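Local coordinates for transketolase (Campylobacter jejuni, PDB 3L84), which belongs to the transketolase family of thiamine diphosphate-binding proteins and is built from two cofactor-binding-type domains and a C-terminal domain, at residues Ala526-Cys540 with Arg575-Ala587. Residues are numbered along the deposited sequence; the frame is centred on the assembly and turned at random.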
ATOM      1  N   ALA A 526     -38.451   3.177  21.849  1.00 12.11           N
ATOM      2  CA  ALA A 526     -37.283   4.001  21.649  1.00 11.77           C
ATOM      3  C   ALA A 526     -37.516   4.956  20.506  1.00 11.92           C
ATOM      4  O   ALA A 526     -37.991   4.558  19.450  1.00 13.49           O
ATOM      5  CB  ALA A 526     -36.049   3.119  21.361  1.00 11.37           C
ATOM      6  N   LYS A 527     -37.160   6.213  20.738  1.00 10.90           N
ATOM      7  CA  LYS A 527     -37.211   7.249  19.753  1.00 11.50           C
ATOM      8  C   LYS A 527     -35.907   7.337  18.968  1.00 10.78           C
ATOM      9  O   LYS A 527     -35.921   7.775  17.811  1.00 10.09           O
ATOM     10  CB  LYS A 527     -37.456   8.598  20.444  1.00 12.31           C
ATOM     11  CG  LYS A 527     -38.766   8.695  21.245  1.00 15.34           C
ATOM     12  CD  LYS A 527     -39.977   8.511  20.337  1.00 19.96           C
ATOM     13  CE  LYS A 527     -41.289   8.822  21.058  1.00 23.66           C
ATOM     14  NZ  LYS A 527     -42.406   9.007  20.081  1.00 28.73           N
ATOM     15  N   PHE A 528     -34.803   6.964  19.615  1.00  9.29           N
ATOM     16  CA  PHE A 528     -33.474   7.027  18.992  1.00  9.09           C
ATOM     17  C   PHE A 528     -32.731   5.753  19.287  1.00  8.79           C
ATOM     18  O   PHE A 528     -32.911   5.186  20.365  1.00  9.38           O
ATOM     19  CB  PHE A 528     -32.627   8.157  19.567  1.00  9.67           C
ATOM     20  CG  PHE A 528     -33.212   9.509  19.371  1.00  9.93           C
ATOM     21  CD1 PHE A 528     -33.338  10.049  18.102  1.00  8.91           C
ATOM     22  CD2 PHE A 528     -33.625  10.259  20.460  1.00 10.13           C
ATOM     23  CE1 PHE A 528     -33.886  11.298  17.933  1.00 11.06           C
ATOM     24  CE2 PHE A 528     -34.185  11.513  20.289  1.00 10.78           C
ATOM     25  CZ  PHE A 528     -34.305  12.022  19.021  1.00  8.17           C
ATOM     26  N   THR A 529     -31.880   5.320  18.353  1.00  8.29           N
ATOM     27  CA  THR A 529     -30.901   4.276  18.597  1.00  8.56           C
ATOM     28  C   THR A 529     -29.543   4.858  18.304  1.00  9.20           C
ATOM     29  O   THR A 529     -29.346   5.396  17.212  1.00  9.79           O
ATOM     30  CB  THR A 529     -31.159   3.006  17.756  1.00  9.01           C
ATOM     31  OG1 THR A 529     -32.438   2.452  18.112  1.00  9.57           O
ATOM     32  CG2 THR A 529     -30.083   1.954  17.986  1.00  9.95           C
ATOM     33  N   LEU A 530     -28.622   4.782  19.265  1.00  9.16           N
ATOM     34  CA  LEU A 530     -27.240   5.244  19.073  1.00  9.14           C
ATOM     35  C   LEU A 530     -26.398   4.012  18.857  1.00 10.23           C
ATOM     36  O   LEU A 530     -26.400   3.119  19.717  1.00 10.72           O
ATOM     37  CB  LEU A 530     -26.769   6.020  20.300  1.00  9.37           C
ATOM     38  CG  LEU A 530     -27.479   7.371  20.576  1.00 11.46           C
ATOM     39  CD1 LEU A 530     -28.897   7.283  21.103  1.00 16.03           C
ATOM     40  CD2 LEU A 530     -26.625   8.146  21.572  1.00 13.32           C
ATOM     41  N   LEU A 531     -25.761   3.929  17.717  1.00  9.82           N
ATOM     42  CA  LEU A 531     -24.968   2.789  17.282  1.00 10.08           C
ATOM     43  C   LEU A 531     -23.513   3.231  17.194  1.00 10.82           C
ATOM     44  O   LEU A 531     -23.231   4.247  16.526  1.00 10.88           O
ATOM     45  CB  LEU A 531     -25.471   2.307  15.909  1.00 11.12           C
ATOM     46  CG  LEU A 531     -24.760   1.119  15.304  1.00 11.76           C
ATOM     47  CD1 LEU A 531     -25.701   0.275  14.453  1.00 15.93           C
ATOM     48  CD2 LEU A 531     -23.569   1.564  14.515  1.00 14.26           C
ATOM     49  N   ALA A 532     -22.597   2.484  17.801  1.00  9.82           N
ATOM     50  CA  ALA A 532     -21.208   2.870  17.760  1.00  9.73           C
ATOM     51  C   ALA A 532     -20.353   1.638  17.848  1.00  9.81           C
ATOM     52  O   ALA A 532     -20.823   0.564  18.233  1.00 10.61           O
ATOM     53  CB  ALA A 532     -20.868   3.818  18.906  1.00 11.03           C
ATOM     54  N   SER A 533     -19.073   1.828  17.566  1.00 10.31           N
ATOM     55  CA  SER A 533     -18.070   0.809  17.802  1.00  9.97           C
ATOM     56  C   SER A 533     -16.918   1.385  18.633  1.00 10.24           C
ATOM     57  O   SER A 533     -16.711   2.603  18.726  1.00  9.39           O
ATOM     58  CB  SER A 533     -17.511   0.264  16.487  1.00 10.90           C
ATOM     59  OG  SER A 533     -16.790   1.252  15.788  1.00 12.43           O
ATOM     60  N   GLY A 534     -16.116   0.503  19.201  1.00  8.96           N
ATOM     61  CA  GLY A 534     -14.883   0.861  19.826  1.00  8.74           C
ATOM     62  C   GLY A 534     -14.996   1.994  20.807  1.00  8.66           C
ATOM     63  O   GLY A 534     -15.904   2.008  21.665  1.00  8.67           O
ATOM     64  N   SER A 535     -14.085   2.938  20.693  1.00  8.43           N
ATOM     65  CA  SER A 535     -13.972   4.071  21.591  1.00  8.15           C
ATOM     66  C   SER A 535     -15.179   4.980  21.631  1.00  8.52           C
ATOM     67  O   SER A 535     -15.247   5.808  22.537  1.00 10.97           O
ATOM     68  CB  SER A 535     -12.722   4.889  21.281  1.00  8.14           C
ATOM     69  OG  SER A 535     -12.709   5.266  19.898  1.00  8.88           O
ATOM     70  N   GLU A 536     -16.123   4.862  20.705  1.00  7.47           N
ATOM     71  CA  GLU A 536     -17.312   5.746  20.733  1.00  7.85           C
ATOM     72  C   GLU A 536     -18.510   5.177  21.458  1.00  7.68           C
ATOM     73  O   GLU A 536     -19.516   5.863  21.617  1.00  8.56           O
ATOM     74  CB  GLU A 536     -17.669   6.164  19.289  1.00  9.35           C
ATOM     75  CG  GLU A 536     -16.747   7.233  18.764  1.00  9.27           C
ATOM     76  CD  GLU A 536     -15.320   6.762  18.607  1.00 10.01           C
ATOM     77  OE1 GLU A 536     -15.081   5.951  17.674  1.00  9.66           O
ATOM     78  OE2 GLU A 536     -14.437   7.178  19.397  1.00 10.15           O
ATOM     79  N   VAL A 537     -18.427   3.941  21.934  1.00  8.64           N
ATOM     80  CA  VAL A 537     -19.594   3.335  22.588  1.00  9.74           C
ATOM     81  C   VAL A 537     -19.937   4.045  23.893  1.00 10.03           C
ATOM     82  O   VAL A 537     -21.087   4.329  24.187  1.00  9.07           O
ATOM     83  CB  VAL A 537     -19.388   1.798  22.807  1.00  9.87           C
ATOM     84  CG1 VAL A 537     -20.536   1.198  23.654  1.00 10.25           C
ATOM     85  CG2 VAL A 537     -19.320   1.089  21.479  1.00 10.48           C
ATOM     86  N   TRP A 538     -18.930   4.369  24.682  1.00  9.56           N
ATOM     87  CA  TRP A 538     -19.173   5.020  25.950  1.00 10.99           C
ATOM     88  C   TRP A 538     -19.813   6.396  25.743  1.00  9.84           C
ATOM     89  O   TRP A 538     -20.732   6.788  26.474  1.00 10.26           O
ATOM     90  CB  TRP A 538     -17.834   5.147  26.688  1.00 12.98           C
ATOM     91  CG  TRP A 538     -18.023   5.530  28.074  1.00 17.59           C
ATOM     92  CD1 TRP A 538     -17.706   6.729  28.641  1.00 22.20           C
ATOM     93  CD2 TRP A 538     -18.585   4.710  29.121  1.00 22.99           C
ATOM     94  NE1 TRP A 538     -18.034   6.710  29.983  1.00 22.97           N
ATOM     95  CE2 TRP A 538     -18.569   5.482  30.296  1.00 24.63           C
ATOM     96  CE3 TRP A 538     -19.101   3.401  29.167  1.00 25.81           C
ATOM     97  CZ2 TRP A 538     -19.046   4.983  31.516  1.00 25.20           C
ATOM     98  CZ3 TRP A 538     -19.562   2.901  30.368  1.00 27.94           C
ATOM     99  CH2 TRP A 538     -19.538   3.694  31.528  1.00 26.75           C
ATOM    100  N   LEU A 539     -19.360   7.133  24.727  1.00  9.48           N
ATOM    101  CA  LEU A 539     -19.978   8.425  24.404  1.00  9.28           C
ATOM    102  C   LEU A 539     -21.473   8.241  24.148  1.00  9.67           C
ATOM    103  O   LEU A 539     -22.300   9.066  24.569  1.00 10.37           O
ATOM    104  CB  LEU A 539     -19.267   9.043  23.168  1.00 10.05           C
ATOM    105  CG  LEU A 539     -19.963  10.241  22.556  1.00  9.57           C
ATOM    106  CD1 LEU A 539     -20.025  11.440  23.476  1.00 10.19           C
ATOM    107  CD2 LEU A 539     -19.235  10.629  21.256  1.00 10.64           C
ATOM    108  N   CYS A 540     -21.823   7.181  23.430  1.00  9.25           N
ATOM    109  CA  CYS A 540     -23.229   6.901  23.149  1.00  9.80           C
ATOM    110  C   CYS A 540     -23.997   6.475  24.397  1.00  9.70           C
ATOM    111  O   CYS A 540     -25.137   6.884  24.572  1.00  9.65           O
ATOM    112  CB  CYS A 540     -23.372   5.856  22.071  1.00  9.84           C
ATOM    113  SG  CYS A 540     -22.860   6.469  20.448  1.00 10.65           S
ATOM    114  N   ARG A 575     -34.999  -5.523  15.812  1.00 10.75           N
ATOM    115  CA  ARG A 575     -35.038  -5.352  17.250  1.00 11.06           C
ATOM    116  C   ARG A 575     -34.021  -4.310  17.702  1.00 11.20           C
ATOM    117  O   ARG A 575     -34.314  -3.490  18.566  1.00 12.35           O
ATOM    118  CB  ARG A 575     -34.798  -6.652  17.980  1.00 11.85           C
ATOM    119  CG  ARG A 575     -34.851  -6.441  19.474  1.00 14.40           C
ATOM    120  CD  ARG A 575     -35.308  -7.633  20.246  1.00 17.07           C
ATOM    121  NE  ARG A 575     -35.141  -7.360  21.663  1.00 16.82           N
ATOM    122  CZ  ARG A 575     -35.242  -8.279  22.605  1.00 16.58           C
ATOM    123  NH1 ARG A 575     -35.543  -9.532  22.280  1.00 18.80           N
ATOM    124  NH2 ARG A 575     -35.017  -7.942  23.871  1.00 17.15           N
ATOM    125  N   LEU A 576     -32.814  -4.353  17.137  1.00  9.96           N
ATOM    126  CA  LEU A 576     -31.788  -3.388  17.520  1.00 11.07           C
ATOM    127  C   LEU A 576     -32.094  -1.960  17.090  1.00 10.14           C
ATOM    128  O   LEU A 576     -31.899  -1.007  17.872  1.00 12.09           O
ATOM    129  CB  LEU A 576     -30.431  -3.766  16.936  1.00 10.14           C
ATOM    130  CG  LEU A 576     -29.584  -4.719  17.788  1.00  9.81           C
ATOM    131  CD1 LEU A 576     -30.322  -6.000  18.218  1.00  9.99           C
ATOM    132  CD2 LEU A 576     -28.296  -5.044  17.045  1.00 10.08           C
ATOM    133  N   LEU A 577     -32.527  -1.809  15.841  1.00  9.96           N
ATOM    134  CA  LEU A 577     -32.532  -0.527  15.162  1.00 10.76           C
ATOM    135  C   LEU A 577     -33.904   0.129  15.234  1.00 12.00           C
ATOM    136  O   LEU A 577     -34.710   0.070  14.287  1.00 14.83           O
ATOM    137  CB  LEU A 577     -32.047  -0.695  13.710  1.00 11.24           C
ATOM    138  CG  LEU A 577     -30.641  -1.340  13.549  1.00 11.36           C
ATOM    139  CD1 LEU A 577     -30.335  -1.605  12.065  1.00 13.72           C
ATOM    140  CD2 LEU A 577     -29.555  -0.494  14.209  1.00 12.92           C
ATOM    141  N   LYS A 578     -34.131   0.805  16.342  1.00 10.29           N
ATOM    142  CA  LYS A 578     -35.422   1.418  16.617  1.00  9.41           C
ATOM    143  C   LYS A 578     -35.396   2.932  16.445  1.00  8.96           C
ATOM    144  O   LYS A 578     -34.397   3.587  16.750  1.00 10.59           O
ATOM    145  CB  LYS A 578     -35.823   1.120  18.054  1.00  9.25           C
ATOM    146  CG  LYS A 578     -36.095  -0.338  18.339  1.00 11.10           C
ATOM    147  CD  LYS A 578     -37.247  -0.868  17.553  1.00 12.20           C
ATOM    148  CE  LYS A 578     -37.648  -2.259  18.035  1.00 14.29           C
ATOM    149  NZ  LYS A 578     -38.690  -2.768  17.165  1.00 18.06           N
ATOM    150  N   GLY A 579     -36.490   3.493  15.959  1.00  9.35           N
ATOM    151  CA  GLY A 579     -36.613   4.939  15.844  1.00  9.02           C
ATOM    152  C   GLY A 579     -35.628   5.504  14.857  1.00 10.02           C
ATOM    153  O   GLY A 579     -35.328   4.868  13.832  1.00 11.77           O
ATOM    154  N   GLU A 580     -35.125   6.698  15.146  1.00  9.25           N
ATOM    155  CA  GLU A 580     -34.120   7.312  14.291  1.00 10.56           C
ATOM    156  C   GLU A 580     -32.760   6.819  14.771  1.00  9.77           C
ATOM    157  O   GLU A 580     -32.401   6.919  15.959  1.00  9.47           O
ATOM    158  CB  GLU A 580     -34.232   8.817  14.398  1.00 10.62           C
ATOM    159  CG  GLU A 580     -33.395   9.583  13.393  1.00 14.44           C
ATOM    160  CD  GLU A 580     -33.863  11.026  13.264  1.00 20.37           C
ATOM    161  OE1 GLU A 580     -34.350  11.417  12.171  1.00 25.31           O
ATOM    162  OE2 GLU A 580     -33.831  11.755  14.280  1.00 23.20           O
ATOM    163  N   VAL A 581     -31.997   6.230  13.853  1.00  8.60           N
ATOM    164  CA  VAL A 581     -30.731   5.534  14.168  1.00  8.56           C
ATOM    165  C   VAL A 581     -29.581   6.442  13.800  1.00  8.23           C
ATOM    166  O   VAL A 581     -29.490   6.877  12.646  1.00  8.24           O
ATOM    167  CB  VAL A 581     -30.635   4.218  13.400  1.00  8.30           C
ATOM    168  CG1 VAL A 581     -29.338   3.474  13.770  1.00 10.00           C
ATOM    169  CG2 VAL A 581     -31.881   3.308  13.669  1.00  9.54           C
ATOM    170  N   ILE A 582     -28.724   6.720  14.776  1.00  7.56           N
ATOM    171  CA  ILE A 582     -27.567   7.582  14.611  1.00  7.55           C
ATOM    172  C   ILE A 582     -26.315   6.735  14.848  1.00  7.90           C
ATOM    173  O   ILE A 582     -26.117   6.191  15.941  1.00  8.16           O
ATOM    174  CB  ILE A 582     -27.573   8.784  15.543  1.00  8.48           C
ATOM    175  CG1 ILE A 582     -28.872   9.611  15.393  1.00 10.54           C
ATOM    176  CG2 ILE A 582     -26.330   9.661  15.306  1.00  9.48           C
ATOM    177  CD1 ILE A 582     -29.966   9.277  16.369  1.00 13.76           C
ATOM    178  N   GLY A 583     -25.484   6.641  13.819  1.00  7.31           N
ATOM    179  CA  GLY A 583     -24.190   5.964  13.910  1.00  7.65           C
ATOM    180  C   GLY A 583     -23.108   6.923  14.348  1.00  8.36           C
ATOM    181  O   GLY A 583     -23.096   8.081  13.888  1.00  9.48           O
ATOM    182  N   VAL A 584     -22.242   6.518  15.268  1.00  7.60           N
ATOM    183  CA  VAL A 584     -21.228   7.368  15.831  1.00  7.35           C
ATOM    184  C   VAL A 584     -19.876   6.639  15.826  1.00  7.53           C
ATOM    185  O   VAL A 584     -19.699   5.607  16.474  1.00  8.21           O
ATOM    186  CB  VAL A 584     -21.597   7.739  17.282  1.00  7.88           C
ATOM    187  CG1 VAL A 584     -20.556   8.689  17.848  1.00  9.42           C
ATOM    188  CG2 VAL A 584     -23.039   8.329  17.378  1.00  8.59           C
ATOM    189  N   GLU A 585     -18.912   7.169  15.069  1.00  8.08           N
ATOM    190  CA  GLU A 585     -17.591   6.573  14.958  1.00  8.80           C
ATOM    191  C   GLU A 585     -16.578   7.669  14.660  1.00  7.76           C
ATOM    192  O   GLU A 585     -16.843   8.542  13.871  1.00  7.96           O
ATOM    193  CB  GLU A 585     -17.528   5.525  13.833  1.00 10.78           C
ATOM    194  CG  GLU A 585     -18.149   4.191  14.156  1.00 12.60           C
ATOM    195  CD  GLU A 585     -17.852   3.103  13.126  1.00 13.37           C
ATOM    196  OE1 GLU A 585     -17.655   3.380  11.898  1.00 12.86           O
ATOM    197  OE2 GLU A 585     -17.888   1.944  13.540  1.00 14.13           O
ATOM    198  N   ALA A 586     -15.389   7.532  15.225  1.00  8.06           N
ATOM    199  CA  ALA A 586     -14.266   8.431  14.941  1.00  7.39           C
ATOM    200  C   ALA A 586     -13.575   7.968  13.659  1.00  8.09           C
ATOM    201  O   ALA A 586     -12.454   7.445  13.653  1.00  7.88           O
ATOM    202  CB  ALA A 586     -13.275   8.493  16.119  1.00  8.29           C
ATOM    203  N   ALA A 587     -14.293   8.128  12.565  1.00  8.50           N
ATOM    204  CA  ALA A 587     -13.882   7.629  11.235  1.00  7.52           C
ATOM    205  C   ALA A 587     -14.776   8.283  10.221  1.00  8.12           C
ATOM    206  O   ALA A 587     -15.847   8.791  10.565  1.00  7.89           O
ATOM    207  CB  ALA A 587     -14.022   6.100  11.170  1.00  8.79           C
TER
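T529 sets its OG1 anti to its own carbonyl carbon (chi1 -62°), which carries the hydroxyl to K578 O; OG1 donates there over 2.6 Å, in the carbonyl plane and on a lone pair. E536 reaches the loop that follows strand 580-584 by a bend at chi2 (65°) that turns its carboxylate to A586. There A586 N donates to E536 OE1 at 2.9 Å, from well above the carboxylate plane, while S535 OG binds OE2. S533 OG donates a hydrogen bond to E585 OE2 over 2.6 Å, reaching it from the anti side but tilted out of the carboxylate plane. These two acidic groups also have arginine partners, R472 for E536 and R463 for E585, which would probably favour their ionised forms.

Between these ends, strands 528-532 and 580-584 run parallel, their axes 19° apart. The central bond of their ladder, I582 N to T529 O, is 2.8 Å long and nearly straight. On one face, F528 CD1 touches I582 CD1 at 3.9 Å, and V584 CG2 packs on C540 SG at 3.6 Å. On the other, L531 CD1 meets L577 CD2 at 3.9 Å.

The pair forms part of the sheet core of the transketolase C-terminal domain, an alpha/beta unit. Strand 528-532 lies between 580-584 and 554-558 in the mixed sheet, and helix 622-629 packs over F528, L530 and I582.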